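Local structure of adenosine monophosphate-protein transferase FICD homolog (Caenorhabditis elegans, 5JJ6) at residues Ser112-Leu116 with Ala334-Glu338; Arg117-Asn121 with Ser299-Pro303; Tyr137-Val141 with Met181-Arg186; Leu188-Leu193 with Asn293-Arg298. The protein is a Fic/DOC-family protein of the FICD type, modelled here as an almost entirely helical chain that includes the Fido domain. All coordinates share one frame; numbering follows the deposited sequence.

Contact 1. Residues Ser112-Leu116 with Ala334-Glu338; sequences SVHDL and AKHSE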
loop_
_atom_site.group_PDB
_atom_site.type_symbol
_atom_site.label_atom_id
_atom_site.label_comp_id
_atom_site.label_asym_id
_atom_site.label_seq_id
_atom_site.Cartn_x
_atom_site.Cartn_y
_atom_site.Cartn_z
ATOM N N SER B 112 17.192 12.164 -36.520
ATOM C CA SER B 112 18.452 12.264 -35.791
ATOM C C SER B 112 18.399 11.427 -34.503
ATOM O O SER B 112 19.324 10.654 -34.204
ATOM C CB SER B 112 18.768 13.726 -35.483
ATOM O OG SER B 112 19.685 13.826 -34.412
ATOM N N VAL B 113 17.315 11.581 -33.747
ATOM C CA VAL B 113 17.119 10.786 -32.540
ATOM C C VAL B 113 17.107 9.294 -32.868
ATOM O O VAL B 113 17.708 8.485 -32.162
ATOM C CB VAL B 113 15.796 11.148 -31.835
ATOM C CG1 VAL B 113 15.464 10.145 -30.735
ATOM C CG2 VAL B 113 15.875 12.549 -31.265
ATOM N N HIS B 114 16.438 8.925 -33.949
ATOM C CA HIS B 114 16.422 7.527 -34.353
ATOM C C HIS B 114 17.813 6.989 -34.727
ATOM O O HIS B 114 18.159 5.866 -34.347
ATOM C CB HIS B 114 15.430 7.326 -35.486
ATOM C CG HIS B 114 14.041 7.052 -35.000
ATOM N ND1 HIS B 114 13.474 5.798 -35.029
ATOM C CD2 HIS B 114 13.116 7.873 -34.443
ATOM C CE1 HIS B 114 12.252 5.857 -34.523
ATOM N NE2 HIS B 114 12.012 7.104 -34.158
ATOM N N ASP B 115 18.634 7.770 -35.429
ATOM C CA ASP B 115 19.930 7.220 -35.826
ATOM C C ASP B 115 20.837 7.115 -34.596
ATOM O O ASP B 115 21.661 6.187 -34.472
ATOM C CB ASP B 115 20.626 8.081 -36.896
ATOM C CG ASP B 115 19.708 8.470 -38.052
ATOM O OD1 ASP B 115 18.913 7.614 -38.521
ATOM O OD2 ASP B 115 19.811 9.631 -38.526
ATOM N N LEU B 116 20.625 8.009 -33.638
ATOM C CA LEU B 116 21.394 7.937 -32.406
ATOM C C LEU B 116 20.948 6.735 -31.555
ATOM O O LEU B 116 21.761 6.123 -30.848
ATOM C CB LEU B 116 21.255 9.247 -31.644
ATOM C CG LEU B 116 22.031 9.390 -30.353
ATOM C CD1 LEU B 116 23.515 9.250 -30.664
ATOM C CD2 LEU B 116 21.739 10.747 -29.742
ATOM N N ALA B 334 11.383 13.746 -27.329
ATOM C CA ALA B 334 12.481 13.480 -28.256
ATOM C C ALA B 334 13.796 14.026 -27.706
ATOM O O ALA B 334 14.810 13.328 -27.671
ATOM C CB ALA B 334 12.198 14.078 -29.603
ATOM N N LYS B 335 13.780 15.279 -27.280
ATOM C CA LYS B 335 14.969 15.901 -26.704
ATOM C C LYS B 335 15.548 15.062 -25.581
ATOM O O LYS B 335 16.773 14.858 -25.505
ATOM C CB LYS B 335 14.659 17.302 -26.175
ATOM C CG LYS B 335 15.775 17.908 -25.366
ATOM C CD LYS B 335 15.455 19.313 -24.887
ATOM C CE LYS B 335 16.664 19.901 -24.198
ATOM N NZ LYS B 335 16.621 21.373 -24.088
ATOM N N HIS B 336 14.673 14.550 -24.719
ATOM C CA HIS B 336 15.185 13.892 -23.516
ATOM C C HIS B 336 15.526 12.417 -23.690
ATOM O O HIS B 336 16.393 11.907 -22.979
ATOM C CB HIS B 336 14.204 14.060 -22.370
ATOM C CG HIS B 336 14.212 15.437 -21.803
ATOM N ND1 HIS B 336 15.380 16.104 -21.510
ATOM C CD2 HIS B 336 13.205 16.289 -21.505
ATOM C CE1 HIS B 336 15.093 17.302 -21.036
ATOM N NE2 HIS B 336 13.781 17.442 -21.026
ATOM N N SER B 337 14.894 11.726 -24.628
ATOM C CA SER B 337 15.387 10.396 -24.942
ATOM C C SER B 337 16.735 10.546 -25.655
ATOM O O SER B 337 17.627 9.699 -25.503
ATOM C CB SER B 337 14.394 9.596 -25.775
ATOM O OG SER B 337 13.901 10.360 -26.843
ATOM N N GLU B 338 16.901 11.625 -26.418
ATOM C CA GLU B 338 18.209 11.874 -27.010
ATOM C C GLU B 338 19.235 12.109 -25.883
ATOM O O GLU B 338 20.342 11.596 -25.947
ATOM C CB GLU B 338 18.171 13.049 -28.004
ATOM C CG GLU B 338 19.559 13.575 -28.406
ATOM C CD GLU B 338 19.630 14.155 -29.828
ATOM O OE1 GLU B 338 20.688 14.715 -30.189
ATOM O OE2 GLU B 338 18.637 14.060 -30.585
#
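Val113 and Glu338 bring together two helices of an all-helical fold, 89-120 and 327-346, which pack side by side: the short segments run within 23° of parallel, their axes 9.9 Å apart at the closest. One branch of the valine does most of the touching. Val113 CG2 lies 3.2 Å from Glu338 OE2 and 3.8 Å from the backbone atom Ala334 O, at the start of 334-338. Glu338 leaves its helix with CG anti to the backbone N (chi1 166°), a course that carries its carboxylate over to helix 89-120. On the way its stem crosses Leu116 at about a right angle, with Leu116 CD2 3.8 Å from Glu338 CG, so two residues one turn apart on helix 89-120 both touch the glutamate chain. The contact is thus van der Waals packing at a partly buried seam. Further out, Ile264 of helix 263-277 touches both Val113 and Ala334, while Leu116 also leans on Ile341 and Gln342, the next turn of helix 327-346. The second valine branch lies more loosely beside a hydroxyl engaged within its own helix: Ser337 OG is hydrogen-bonded to Val333 O and lies 4.2 Å from Val113 CG1.

Contact 2. Residues Arg117-Asn121 with Ser299-Pro303; sequences RDEFN and SGFPP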
loop_
_atom_site.group_PDB
_atom_site.type_symbol
_atom_site.label_atom_id
_atom_site.label_comp_id
_atom_site.label_asym_id
_atom_site.label_seq_id
_atom_site.Cartn_x
_atom_site.Cartn_y
_atom_site.Cartn_z
ATOM N N ARG B 117 19.672 6.358 -31.671
ATOM C CA ARG B 117 19.189 5.136 -31.021
ATOM C C ARG B 117 19.822 3.924 -31.674
ATOM O O ARG B 117 20.228 2.989 -30.991
ATOM C CB ARG B 117 17.662 5.000 -31.078
ATOM C CG ARG B 117 17.174 3.607 -30.642
ATOM C CD ARG B 117 15.885 3.167 -31.318
ATOM N NE ARG B 117 16.063 2.954 -32.751
ATOM C CZ ARG B 117 15.065 2.841 -33.626
ATOM N NH1 ARG B 117 13.801 2.916 -33.216
ATOM N NH2 ARG B 117 15.329 2.656 -34.918
ATOM N N ASP B 118 19.888 3.926 -33.002
ATOM C CA ASP B 118 20.505 2.804 -33.698
ATOM C C ASP B 118 21.966 2.653 -33.300
ATOM O O ASP B 118 22.465 1.531 -33.198
ATOM C CB ASP B 118 20.383 2.953 -35.214
ATOM C CG ASP B 118 18.965 2.761 -35.699
ATOM O OD1 ASP B 118 18.201 2.049 -35.008
ATOM O OD2 ASP B 118 18.617 3.299 -36.775
ATOM N N GLU B 119 22.648 3.760 -33.019
ATOM C CA GLU B 119 24.043 3.617 -32.623
ATOM C C GLU B 119 24.186 3.369 -31.108
ATOM O O GLU B 119 25.249 2.956 -30.631
ATOM C CB GLU B 119 24.836 4.855 -33.070
ATOM C CG GLU B 119 25.862 5.375 -32.071
ATOM C CD GLU B 119 26.623 6.581 -32.575
ATOM O OE1 GLU B 119 26.522 6.884 -33.790
ATOM O OE2 GLU B 119 27.330 7.216 -31.759
ATOM N N PHE B 120 23.091 3.500 -30.364
ATOM C CA PHE B 120 23.087 3.036 -28.972
ATOM C C PHE B 120 23.057 1.510 -28.894
ATOM O O PHE B 120 23.706 0.915 -28.035
ATOM C CB PHE B 120 21.901 3.622 -28.200
ATOM C CG PHE B 120 21.647 2.959 -26.870
ATOM C CD1 PHE B 120 22.463 3.220 -25.777
ATOM C CD2 PHE B 120 20.576 2.087 -26.705
ATOM C CE1 PHE B 120 22.226 2.612 -24.538
ATOM C CE2 PHE B 120 20.330 1.476 -25.473
ATOM C CZ PHE B 120 21.157 1.742 -24.389
ATOM N N ASN B 121 22.279 0.891 -29.780
ATOM C CA ASN B 121 22.078 -0.558 -29.767
ATOM C C ASN B 121 23.258 -1.351 -30.322
ATOM O O ASN B 121 23.280 -2.577 -30.239
ATOM C CB ASN B 121 20.814 -0.922 -30.549
ATOM C CG ASN B 121 19.547 -0.408 -29.887
ATOM O OD1 ASN B 121 19.441 -0.374 -28.659
ATOM N ND2 ASN B 121 18.582 0.014 -30.703
ATOM N N SER B 299 10.639 -0.265 -28.422
ATOM C CA SER B 299 11.139 0.152 -29.720
ATOM C C SER B 299 12.638 0.367 -29.653
ATOM O O SER B 299 13.204 1.076 -30.484
ATOM C CB SER B 299 10.440 1.421 -30.186
ATOM O OG SER B 299 9.046 1.200 -30.275
ATOM N N GLY B 300 13.274 -0.222 -28.644
ATOM C CA GLY B 300 14.724 -0.223 -28.572
ATOM C C GLY B 300 15.403 0.960 -27.904
ATOM O O GLY B 300 16.609 1.123 -28.038
ATOM N N PHE B 301 14.646 1.806 -27.215
ATOM C CA PHE B 301 15.246 2.932 -26.497
ATOM C C PHE B 301 15.634 2.546 -25.083
ATOM O O PHE B 301 14.998 1.683 -24.473
ATOM C CB PHE B 301 14.295 4.134 -26.449
ATOM C CG PHE B 301 14.184 4.871 -27.748
ATOM C CD1 PHE B 301 13.285 4.461 -28.717
ATOM C CD2 PHE B 301 14.985 5.973 -28.001
ATOM C CE1 PHE B 301 13.187 5.136 -29.910
ATOM C CE2 PHE B 301 14.891 6.656 -29.195
ATOM C CZ PHE B 301 13.994 6.240 -30.153
ATOM N N PRO B 302 16.679 3.193 -24.548
ATOM C CA PRO B 302 16.958 3.057 -23.120
ATOM C C PRO B 302 15.843 3.736 -22.350
ATOM O O PRO B 302 15.075 4.463 -22.963
ATOM C CB PRO B 302 18.282 3.798 -22.952
ATOM C CG PRO B 302 18.291 4.795 -24.054
ATOM C CD PRO B 302 17.620 4.114 -25.207
ATOM N N PRO B 303 15.766 3.546 -21.028
ATOM C CA PRO B 303 14.722 4.253 -20.276
ATOM C C PRO B 303 14.739 5.766 -20.516
ATOM O O PRO B 303 15.807 6.379 -20.620
ATOM C CB PRO B 303 15.048 3.900 -18.824
ATOM C CG PRO B 303 15.628 2.548 -18.934
ATOM C CD PRO B 303 16.460 2.558 -20.189
#
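Arg117 lays the middle of its side chain over one face of the Phe301 ring, the two chains crossing at about a right angle. This is a CH-pi contact: Arg117 CD sits 3.8 Å from the centroid of Phe301, 18° off the ring normal. The guanidinium plane is turned 58° from that of the ring. The charged end is held from its own helix: Arg117 NE at 3.2 Å and Arg117 NH2 at 2.9 Å both reach Asp118 OD1, side-on and from the same face of the carboxylate, a salt bridge that limits rotation of the guanidinium. The remaining nitrogen, Arg117 NH1, makes a weak hydrogen bond of 3.3 Å to the backbone atom Ser299 O. One turn on, Phe120 and Pro302 approach from opposite directions, and Pro302 CD lies 3.8 Å from Phe120 CE2, with the proline over one ring face. Gly300, at positive phi, is the C-prime residue of the Schellman motif that ends helix 284-297. The contact therefore joins the C-terminal part of helix 89-120 to the loop leaving helix 284-297, and helix 327-346 closes it off with Ile341 and Tyr344 against Phe120 and Pro302.

Contact 3. Residues Tyr137-Val141 with Met181-Arg186; sequences YFLYV and MDAALR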
loop_
_atom_site.group_PDB
_atom_site.type_symbol
_atom_site.label_atom_id
_atom_site.label_comp_id
_atom_site.label_asym_id
_atom_site.label_seq_id
_atom_site.Cartn_x
_atom_site.Cartn_y
_atom_site.Cartn_z
ATOM N N TYR B 137 17.962 2.859 -12.611
ATOM C CA TYR B 137 16.754 2.621 -11.814
ATOM C C TYR B 137 16.515 3.752 -10.834
ATOM O O TYR B 137 15.423 4.327 -10.775
ATOM C CB TYR B 137 16.847 1.309 -11.047
ATOM C CG TYR B 137 16.405 0.133 -11.856
ATOM C CD1 TYR B 137 17.245 -0.424 -12.812
ATOM C CD2 TYR B 137 15.143 -0.423 -11.683
ATOM C CE1 TYR B 137 16.848 -1.504 -13.569
ATOM C CE2 TYR B 137 14.734 -1.509 -12.439
ATOM C CZ TYR B 137 15.593 -2.044 -13.379
ATOM O OH TYR B 137 15.204 -3.122 -14.140
ATOM N N PHE B 138 17.546 4.051 -10.056
ATOM C CA PHE B 138 17.459 5.076 -9.035
ATOM C C PHE B 138 17.192 6.407 -9.719
ATOM O O PHE B 138 16.326 7.160 -9.295
ATOM C CB PHE B 138 18.766 5.151 -8.229
ATOM C CG PHE B 138 19.294 3.812 -7.828
ATOM C CD1 PHE B 138 18.431 2.802 -7.409
ATOM C CD2 PHE B 138 20.651 3.531 -7.935
ATOM C CE1 PHE B 138 18.917 1.539 -7.071
ATOM C CE2 PHE B 138 21.141 2.272 -7.593
ATOM C CZ PHE B 138 20.271 1.276 -7.162
ATOM N N LEU B 139 17.907 6.657 -10.814
ATOM C CA LEU B 139 17.774 7.914 -11.534
ATOM C C LEU B 139 16.338 8.146 -12.039
ATOM O O LEU B 139 15.743 9.240 -11.877
ATOM C CB LEU B 139 18.772 7.944 -12.685
ATOM C CG LEU B 139 19.312 9.315 -13.079
ATOM C CD1 LEU B 139 19.788 10.070 -11.861
ATOM C CD2 LEU B 139 20.430 9.174 -14.099
ATOM N N TYR B 140 15.785 7.105 -12.648
ATOM C CA TYR B 140 14.433 7.156 -13.146
ATOM C C TYR B 140 13.468 7.427 -12.001
ATOM O O TYR B 140 12.674 8.369 -12.068
ATOM C CB TYR B 140 14.053 5.861 -13.871
ATOM C CG TYR B 140 12.673 5.932 -14.499
ATOM C CD1 TYR B 140 11.527 5.676 -13.743
ATOM C CD2 TYR B 140 12.509 6.310 -15.830
ATOM C CE1 TYR B 140 10.270 5.768 -14.299
ATOM C CE2 TYR B 140 11.252 6.393 -16.399
ATOM C CZ TYR B 140 10.131 6.124 -15.629
ATOM O OH TYR B 140 8.858 6.208 -16.176
ATOM N N VAL B 141 13.538 6.614 -10.951
ATOM C CA VAL B 141 12.579 6.742 -9.860
ATOM C C VAL B 141 12.628 8.136 -9.238
ATOM O O VAL B 141 11.577 8.766 -8.990
ATOM C CB VAL B 141 12.809 5.671 -8.793
ATOM C CG1 VAL B 141 11.959 5.950 -7.545
ATOM C CG2 VAL B 141 12.518 4.289 -9.383
ATOM N N MET B 181 7.387 2.953 -7.013
ATOM C CA MET B 181 7.821 3.240 -8.373
ATOM C C MET B 181 8.886 2.260 -8.825
ATOM O O MET B 181 8.818 1.727 -9.931
ATOM C CB MET B 181 8.366 4.657 -8.511
ATOM C CG MET B 181 7.494 5.605 -9.338
ATOM S SD MET B 181 7.001 5.079 -11.015
ATOM C CE MET B 181 8.544 4.432 -11.633
ATOM N N ASP B 182 9.863 2.013 -7.956
ATOM C CA ASP B 182 10.922 1.058 -8.261
ATOM C C ASP B 182 10.310 -0.303 -8.615
ATOM O O ASP B 182 10.727 -0.954 -9.575
ATOM C CB ASP B 182 11.880 0.954 -7.070
ATOM C CG ASP B 182 13.011 -0.039 -7.296
ATOM O OD1 ASP B 182 13.878 0.238 -8.156
ATOM O OD2 ASP B 182 13.037 -1.085 -6.609
ATOM N N ALA B 183 9.315 -0.721 -7.838
ATOM C CA ALA B 183 8.604 -1.969 -8.105
ATOM C C ALA B 183 7.992 -1.974 -9.508
ATOM O O ALA B 183 8.183 -2.921 -10.290
ATOM C CB ALA B 183 7.527 -2.198 -7.064
ATOM N N ALA B 184 7.243 -0.916 -9.814
ATOM C CA ALA B 184 6.600 -0.786 -11.111
ATOM C C ALA B 184 7.613 -0.859 -12.251
ATOM O O ALA B 184 7.391 -1.536 -13.245
ATOM C CB ALA B 184 5.815 0.517 -11.181
ATOM N N LEU B 185 8.727 -0.160 -12.098
ATOM C CA LEU B 185 9.759 -0.130 -13.118
ATOM C C LEU B 185 10.365 -1.517 -13.343
ATOM O O LEU B 185 10.584 -1.936 -14.489
ATOM C CB LEU B 185 10.846 0.886 -12.740
ATOM C CG LEU B 185 11.879 1.218 -13.820
ATOM C CD1 LEU B 185 11.195 1.648 -15.106
ATOM C CD2 LEU B 185 12.787 2.307 -13.339
ATOM N N ARG B 186 10.651 -2.220 -12.249
ATOM C CA ARG B 186 11.234 -3.561 -12.345
ATOM C C ARG B 186 10.262 -4.488 -13.066
ATOM O O ARG B 186 10.662 -5.302 -13.896
ATOM C CB ARG B 186 11.605 -4.111 -10.958
ATOM C CG ARG B 186 13.064 -3.779 -10.552
ATOM C CD ARG B 186 13.512 -4.362 -9.197
ATOM N NE ARG B 186 12.602 -4.040 -8.099
ATOM C CZ ARG B 186 11.657 -4.867 -7.654
ATOM N NH1 ARG B 186 11.509 -6.063 -8.221
ATOM N NH2 ARG B 186 10.859 -4.506 -6.651
#
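Tyr140 reaches across from helix 127-148 to helix 172-191; its stem and near ring edge lie against Leu185 before the ring meets Met181. Tyr140 CB already lies 3.8 Å from Leu185 CD2. With CG anti to the backbone N (chi1 -175°), the ring then runs on past the same leucine, Tyr140 CD1 standing 3.6 Å from Leu185 CD2, while the other methyl, Leu185 CD1, lies over one face, offset toward the rim. At the edge, Tyr140 CE1 meets Met181 CE at 3.4 Å, the methyl close to the ring plane; the methionine chain bends at its second and third torsions to bring it there. The tip, Tyr140 OH, packs by Asn293 of helix 284-297, whose Leu290 also touches both Tyr140 and Met181. The motif is a steep helix-helix crossing within the Fido domain, the short axes 9.8 Å apart and 120° between their directions. Leu185 CD2 faces both tyrosines, lying 4.0 Å from Tyr137 CD2. The Tyr137 ring extends along helix 172-191, Tyr137 CE2 touching the aliphatic Arg186 CG at 3.4 Å, and its hydroxyl ends in a hydrogen bond to Asn189 ND2. The far end of the Arg186 chain turns to Asp182: Arg186 NE makes a weak but straight hydrogen bond to Asp182 OD2 (3.3 Å, 177°), part of a salt bridge one turn apart on the same helix. Val141 also packs here: it slides past Met181 in the opposite direction, Val141 CG1 3.9 Å from Met181 CB, while its other methyl faces the backbone at Asp182.

Contact 4. Residues Leu188-Leu193 with Asn293-Arg298; sequences LNCSLL and NLIMMR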
loop_
_atom_site.group_PDB
_atom_site.type_symbol
_atom_site.label_atom_id
_atom_site.label_comp_id
_atom_site.label_asym_id
_atom_site.label_seq_id
_atom_site.Cartn_x
_atom_site.Cartn_y
_atom_site.Cartn_z
ATOM N N LEU B 188 8.000 -3.574 -15.219
ATOM C CA LEU B 188 8.045 -3.147 -16.598
ATOM C C LEU B 188 9.178 -3.857 -17.323
ATOM O O LEU B 188 8.972 -4.431 -18.390
ATOM C CB LEU B 188 8.220 -1.630 -16.671
ATOM C CG LEU B 188 8.132 -0.915 -18.011
ATOM C CD1 LEU B 188 7.552 0.457 -17.781
ATOM C CD2 LEU B 188 9.494 -0.795 -18.649
ATOM N N ASN B 189 10.359 -3.880 -16.719
ATOM C CA ASN B 189 11.508 -4.477 -17.401
ATOM C C ASN B 189 11.489 -6.006 -17.467
ATOM O O ASN B 189 11.965 -6.596 -18.434
ATOM C CB ASN B 189 12.810 -4.015 -16.746
ATOM C CG ASN B 189 13.210 -2.621 -17.180
ATOM O OD1 ASN B 189 13.068 -2.273 -18.344
ATOM N ND2 ASN B 189 13.711 -1.820 -16.254
ATOM N N CYS B 190 10.958 -6.654 -16.442
ATOM C CA CYS B 190 11.045 -8.101 -16.389
ATOM C C CYS B 190 9.757 -8.835 -16.745
ATOM O O CYS B 190 9.686 -10.053 -16.615
ATOM C CB CYS B 190 11.545 -8.523 -15.004
ATOM S SG CYS B 190 13.255 -7.956 -14.708
ATOM N N SER B 191 8.742 -8.124 -17.207
ATOM C CA SER B 191 7.531 -8.818 -17.653
ATOM C C SER B 191 7.030 -8.267 -18.975
ATOM O O SER B 191 6.639 -9.022 -19.864
ATOM C CB SER B 191 6.424 -8.749 -16.601
ATOM O OG SER B 191 6.782 -9.517 -15.463
ATOM N N LEU B 192 7.048 -6.946 -19.094
ATOM C CA LEU B 192 6.404 -6.275 -20.199
ATOM C C LEU B 192 7.347 -6.109 -21.393
ATOM O O LEU B 192 6.925 -5.646 -22.445
ATOM C CB LEU B 192 5.874 -4.924 -19.735
ATOM C CG LEU B 192 4.838 -5.017 -18.605
ATOM C CD1 LEU B 192 4.274 -3.644 -18.278
ATOM C CD2 LEU B 192 3.720 -6.001 -18.897
ATOM N N LEU B 193 8.617 -6.479 -21.234
ATOM C CA LEU B 193 9.587 -6.355 -22.330
ATOM C C LEU B 193 10.015 -7.706 -22.926
ATOM O O LEU B 193 10.735 -7.754 -23.927
ATOM C CB LEU B 193 10.828 -5.596 -21.868
ATOM C CG LEU B 193 10.615 -4.133 -21.506
ATOM C CD1 LEU B 193 11.925 -3.370 -21.612
ATOM C CD2 LEU B 193 9.559 -3.534 -22.403
ATOM N N ASN B 293 7.407 5.352 -21.282
ATOM C CA ASN B 293 8.674 4.638 -21.244
ATOM C C ASN B 293 8.633 3.200 -21.769
ATOM O O ASN B 293 9.530 2.772 -22.493
ATOM C CB ASN B 293 9.209 4.614 -19.835
ATOM C CG ASN B 293 10.587 4.082 -19.790
ATOM O OD1 ASN B 293 11.481 4.601 -20.469
ATOM N ND2 ASN B 293 10.778 2.998 -19.041
ATOM N N LEU B 294 7.597 2.464 -21.388
ATOM C CA LEU B 294 7.374 1.122 -21.881
ATOM C C LEU B 294 7.367 1.141 -23.402
ATOM O O LEU B 294 8.138 0.427 -24.038
ATOM C CB LEU B 294 6.061 0.571 -21.331
ATOM C CG LEU B 294 5.473 -0.676 -21.982
ATOM C CD1 LEU B 294 6.386 -1.845 -21.758
ATOM C CD2 LEU B 294 4.103 -0.948 -21.401
ATOM N N ILE B 295 6.501 1.966 -23.981
ATOM C CA ILE B 295 6.441 2.114 -25.439
ATOM C C ILE B 295 7.808 2.440 -26.061
ATOM O O ILE B 295 8.192 1.863 -27.073
ATOM C CB ILE B 295 5.458 3.207 -25.831
ATOM C CG1 ILE B 295 4.061 2.833 -25.374
ATOM C CG2 ILE B 295 5.476 3.438 -27.327
ATOM C CD1 ILE B 295 3.066 3.835 -25.793
ATOM N N MET B 296 8.550 3.352 -25.446
ATOM C CA MET B 296 9.850 3.731 -25.982
ATOM C C MET B 296 10.880 2.603 -25.904
ATOM O O MET B 296 11.741 2.490 -26.769
ATOM C CB MET B 296 10.393 4.932 -25.219
ATOM C CG MET B 296 9.646 6.184 -25.491
ATOM S SD MET B 296 10.174 6.731 -27.099
ATOM C CE MET B 296 11.836 7.305 -26.744
ATOM N N MET B 297 10.778 1.759 -24.879
ATOM C CA MET B 297 11.739 0.675 -24.670
ATOM C C MET B 297 11.459 -0.504 -25.602
ATOM O O MET B 297 12.392 -1.144 -26.099
ATOM C CB MET B 297 11.722 0.210 -23.213
ATOM C CG MET B 297 12.305 1.225 -22.216
ATOM S SD MET B 297 12.680 0.542 -20.569
ATOM C CE MET B 297 14.205 -0.345 -20.887
ATOM N N ARG B 298 10.182 -0.778 -25.861
ATOM C CA ARG B 298 9.837 -1.856 -26.772
ATOM C C ARG B 298 10.238 -1.512 -28.203
ATOM O O ARG B 298 10.165 -2.356 -29.094
ATOM C CB ARG B 298 8.351 -2.188 -26.688
ATOM C CG ARG B 298 7.934 -2.484 -25.277
ATOM C CD ARG B 298 6.697 -3.345 -25.190
ATOM N NE ARG B 298 5.718 -3.020 -26.209
ATOM C CZ ARG B 298 4.966 -3.933 -26.807
ATOM N NH1 ARG B 298 5.113 -5.212 -26.474
ATOM N NH2 ARG B 298 4.081 -3.570 -27.739
#
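Leu188, Leu192 and Leu193 pack against Leu294 and Met297 in an apolar contact between the C-terminal part of helix 172-191, with the turn after it, and the end of helix 284-297. Leu294 CD1 is shared: it lies 3.7 Å from Leu192 CB and equally 3.7 Å from Leu193 CD2, the chain of Leu193 sliding past Leu294 in the opposite direction. Leu188 straddles one turn of the partner helix, with Leu188 CD1 3.9 Å from Leu294 CB and Leu188 CD2 4.0 Å from Met297 SD. Helix 284-297 starts at the end of the HPFTDGNGR sequence that marks Fic proteins; the contact lies at the other end of that helix, well downstream of the motif. Met297 bends at its third torsion (chi3 77°), which places Met297 CE 3.4 Å from Asn189 OD1 and 3.9 Å from Leu193 CD1. The Asn189 amide nitrogen is engaged by the tyrosine of helix 127-148. Other polar ends also have partners outside the two segments: Asn293 OD1 accepts from Val304 N, and Arg298 NH1 donates to Asp198 O. Met208 of helix 202-213 touches Leu188 and Leu192. Along its aliphatic part Arg298 also packs, Arg298 CG lying 3.5 Å from Leu193 CD2.

Overall arrangement
From the N terminus, helix 89-120 supplies the first segments of contacts 1 and 2 in turn. Contact 1 closes the longest loop, reaching helix 327-346; contact 2 is nested inside it, ending in the loop after helix 284-297. Within both lie contacts 3 and 4, in series: contact 3 closes a short loop between helices 127-148 and 172-191, and contact 4 then runs from the end of helix 172-191 to helix 284-297. The centres of contacts 3 and 4 are about 12 Å apart, as are those of 2 and 4; contact 3 touches neither contact 1 nor contact 2. Helix 284-297 and the loop that follows it thus link the 172-191 side to helices 89-120 and 327-346.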